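Local coordinates for protein 5-ketofructose reductase (Gluconobacter sp., PDB 7COK) that reduces 5-ketofructose, probably to fructose with a nicotinamide cofactor, in a novel class of the shikimate dehydrogenase family, at residues A[273-276]-A[277-281]. Numbering follows the deposited sequence.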
ATOM      1  N   MET A 273      -9.087  12.000 -14.236  1.00 11.84           N
ATOM      2  CA  MET A 273      -8.319  12.513 -13.122  1.00 11.22           C
ATOM      3  C   MET A 273      -8.844  13.896 -12.713  1.00 11.08           C
ATOM      4  O   MET A 273      -9.082  14.162 -11.526  1.00 10.95           O
ATOM      5  CB  MET A 273      -6.843  12.557 -13.488  1.00 11.90           C
ATOM      6  CG  MET A 273      -6.295  11.147 -13.628  1.00 13.26           C
ATOM      7  SD  MET A 273      -4.638  11.127 -14.310  1.00 15.81           S
ATOM      8  CE  MET A 273      -3.698  11.582 -12.852  1.00 15.26           C
ATOM      9  N   ALA A 274      -9.082  14.742 -13.712  1.00 10.64           N
ATOM     10  CA  ALA A 274      -9.612  16.083 -13.501  1.00 11.61           C
ATOM     11  C   ALA A 274     -10.988  16.065 -12.881  1.00 11.41           C
ATOM     12  O   ALA A 274     -11.238  16.772 -11.906  1.00 12.16           O
ATOM     13  CB  ALA A 274      -9.649  16.842 -14.805  1.00 11.06           C
ATOM     14  N   GLN A 275     -11.875  15.231 -13.428  1.00 12.02           N
ATOM     15  CA  GLN A 275     -13.227  15.134 -12.886  1.00 12.25           C
ATOM     16  C   GLN A 275     -13.225  14.659 -11.439  1.00 11.85           C
ATOM     17  O   GLN A 275     -13.996  15.171 -10.625  1.00 11.51           O
ATOM     18  CB  GLN A 275     -14.154  14.279 -13.769  1.00 13.04           C
ATOM     19  CG  GLN A 275     -15.656  14.403 -13.406  1.00 15.05           C
ATOM     20  CD  GLN A 275     -16.180  15.847 -13.328  1.00 17.03           C
ATOM     21  OE1 GLN A 275     -15.738  16.731 -14.053  1.00 20.61           O
ATOM     22  NE2 GLN A 275     -17.124  16.089 -12.424  1.00 18.78           N
ATOM     23  N   THR A 276     -12.298  13.752 -11.099  1.00 12.08           N
ATOM     24  CA  THR A 276     -12.135  13.290  -9.716  1.00 12.46           C
ATOM     25  C   THR A 276     -11.797  14.458  -8.753  1.00 12.15           C
ATOM     26  O   THR A 276     -12.399  14.580  -7.672  1.00 13.68           O
ATOM     27  CB  THR A 276     -11.061  12.193  -9.661  1.00 12.97           C
ATOM     28  OG1 THR A 276     -11.492  11.092 -10.466  1.00 14.40           O
ATOM     29  CG2 THR A 276     -10.802  11.697  -8.240  1.00 13.60           C
ATOM     30  N   LEU A 277     -10.850  15.309  -9.151  1.00 12.57           N
ATOM     31  CA  LEU A 277     -10.518  16.504  -8.373  1.00 13.53           C
ATOM     32  C   LEU A 277     -11.677  17.511  -8.331  1.00 14.22           C
ATOM     33  O   LEU A 277     -11.970  18.066  -7.270  1.00 15.12           O
ATOM     34  CB  LEU A 277      -9.253  17.164  -8.929  1.00 14.39           C
ATOM     35  CG  LEU A 277      -7.888  16.500  -8.766  1.00 14.31           C
ATOM     36  CD1 LEU A 277      -6.853  17.465  -9.336  1.00 14.36           C
ATOM     37  CD2 LEU A 277      -7.578  16.199  -7.306  1.00 15.08           C
ATOM     38  N   GLU A 278     -12.383  17.698  -9.447  1.00 14.74           N
ATOM     39  CA  GLU A 278     -13.552  18.609  -9.450  1.00 16.63           C
ATOM     40  C   GLU A 278     -14.608  18.141  -8.450  1.00 15.47           C
ATOM     41  O   GLU A 278     -15.156  18.963  -7.685  1.00 16.63           O
ATOM     42  CB  GLU A 278     -14.189  18.709 -10.832  1.00 16.68           C
ATOM     43  CG  GLU A 278     -13.304  19.254 -11.950  1.00 19.71           C
ATOM     44  CD  GLU A 278     -13.259  20.774 -12.066  1.00 21.83           C
ATOM     45  OE1 GLU A 278     -13.906  21.495 -11.284  1.00 23.64           O
ATOM     46  OE2 GLU A 278     -12.548  21.259 -12.971  1.00 24.45           O
ATOM     47  N   ASN A 279     -14.866  16.824  -8.410  1.00 15.85           N
ATOM     48  CA  ASN A 279     -15.817  16.262  -7.438  1.00 16.73           C
ATOM     49  C   ASN A 279     -15.375  16.434  -5.984  1.00 16.45           C
ATOM     50  O   ASN A 279     -16.191  16.799  -5.125  1.00 17.69           O
ATOM     51  CB  ASN A 279     -16.133  14.785  -7.719  1.00 17.78           C
ATOM     52  CG  ASN A 279     -16.892  14.561  -9.025  1.00 19.48           C
ATOM     53  OD1 ASN A 279     -17.445  15.485  -9.604  1.00 22.16           O
ATOM     54  ND2 ASN A 279     -16.940  13.300  -9.472  1.00 21.50           N
ATOM     55  N   ILE A 280     -14.093  16.176  -5.713  1.00 16.70           N
ATOM     56  CA  ILE A 280     -13.504  16.356  -4.379  1.00 17.11           C
ATOM     57  C   ILE A 280     -13.612  17.812  -3.908  1.00 18.60           C
ATOM     58  O   ILE A 280     -13.975  18.066  -2.756  1.00 20.48           O
ATOM     59  CB  ILE A 280     -12.048  15.846  -4.348  1.00 17.12           C
ATOM     60  CG1 ILE A 280     -12.027  14.319  -4.405  1.00 16.63           C
ATOM     61  CG2 ILE A 280     -11.329  16.277  -3.070  1.00 16.65           C
ATOM     62  CD1 ILE A 280     -10.713  13.754  -4.889  1.00 16.61           C
ATOM     63  N   PHE A 281     -13.304  18.751  -4.801  1.00 18.17           N
ATOM     64  CA  PHE A 281     -13.312  20.173  -4.471  1.00 19.30           C
ATOM     65  C   PHE A 281     -14.712  20.768  -4.365  1.00 21.37           C
ATOM     66  O   PHE A 281     -14.880  21.825  -3.742  1.00 22.93           O
ATOM     67  CB  PHE A 281     -12.513  20.988  -5.493  1.00 18.70           C
ATOM     68  CG  PHE A 281     -11.046  20.665  -5.551  1.00 19.19           C
ATOM     69  CD1 PHE A 281     -10.354  20.131  -4.456  1.00 19.72           C
ATOM     70  CD2 PHE A 281     -10.341  20.913  -6.728  1.00 19.90           C
ATOM     71  CE1 PHE A 281      -8.999  19.846  -4.546  1.00 19.37           C
ATOM     72  CE2 PHE A 281      -8.990  20.626  -6.826  1.00 19.57           C
ATOM     73  CZ  PHE A 281      -8.319  20.102  -5.731  1.00 20.52           C
TER
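Gln275 and Asn279 meet one helical turn apart through their side-chain amides. NE2 of Gln275 gives a weak hydrogen bond to OD1 of Asn279, 2.9 Å long but bent to 122° at the hydrogen. The two amide planes stand 75° apart, so the groups meet steeply rather than flat on one another. Gln275 reaches its partner because CG lies anti to the backbone N (chi1 -167°) and the chain then bends at chi2. Its OE1 lies 4.1 Å from CB and CG of Glu278, whose side chain it crosses at about a right angle. Glu278 itself lays CG against the carbonyl oxygen of Ala274, at 3.2 Å.

One residue further on, Thr276 and Ile280 run side by side and point the same way. CG2 of Thr276 touches CD1 of Ile280 at 3.9 Å. The hydroxyl of Thr276 is turned back beside its own backbone N, and OG1 bonds to the carbonyl oxygen of Val272.

All of this sits on regular alpha-helical i to i+4 bonding in helix 270-281, the last helix of the chain. Residues 273-276 fall in the sequence range of the shikimate 5'-dehydrogenase C-terminal domain. Leu277 N bonds to Met273 O at 3.2 Å, and Glu278 N to Ala274 O at 2.9 Å. Asn279 N and Ile280 N bond likewise to the carbonyls of Gln275 and Thr276.

The helix packs against helix 23-34 and helix 248-264. Met273 and Leu277 are buried and pack on Met26, and Met273 also reaches Val253 and Val257. Ile280 touches Ala25 and, across the dimer interface, Phe6 of the second subunit.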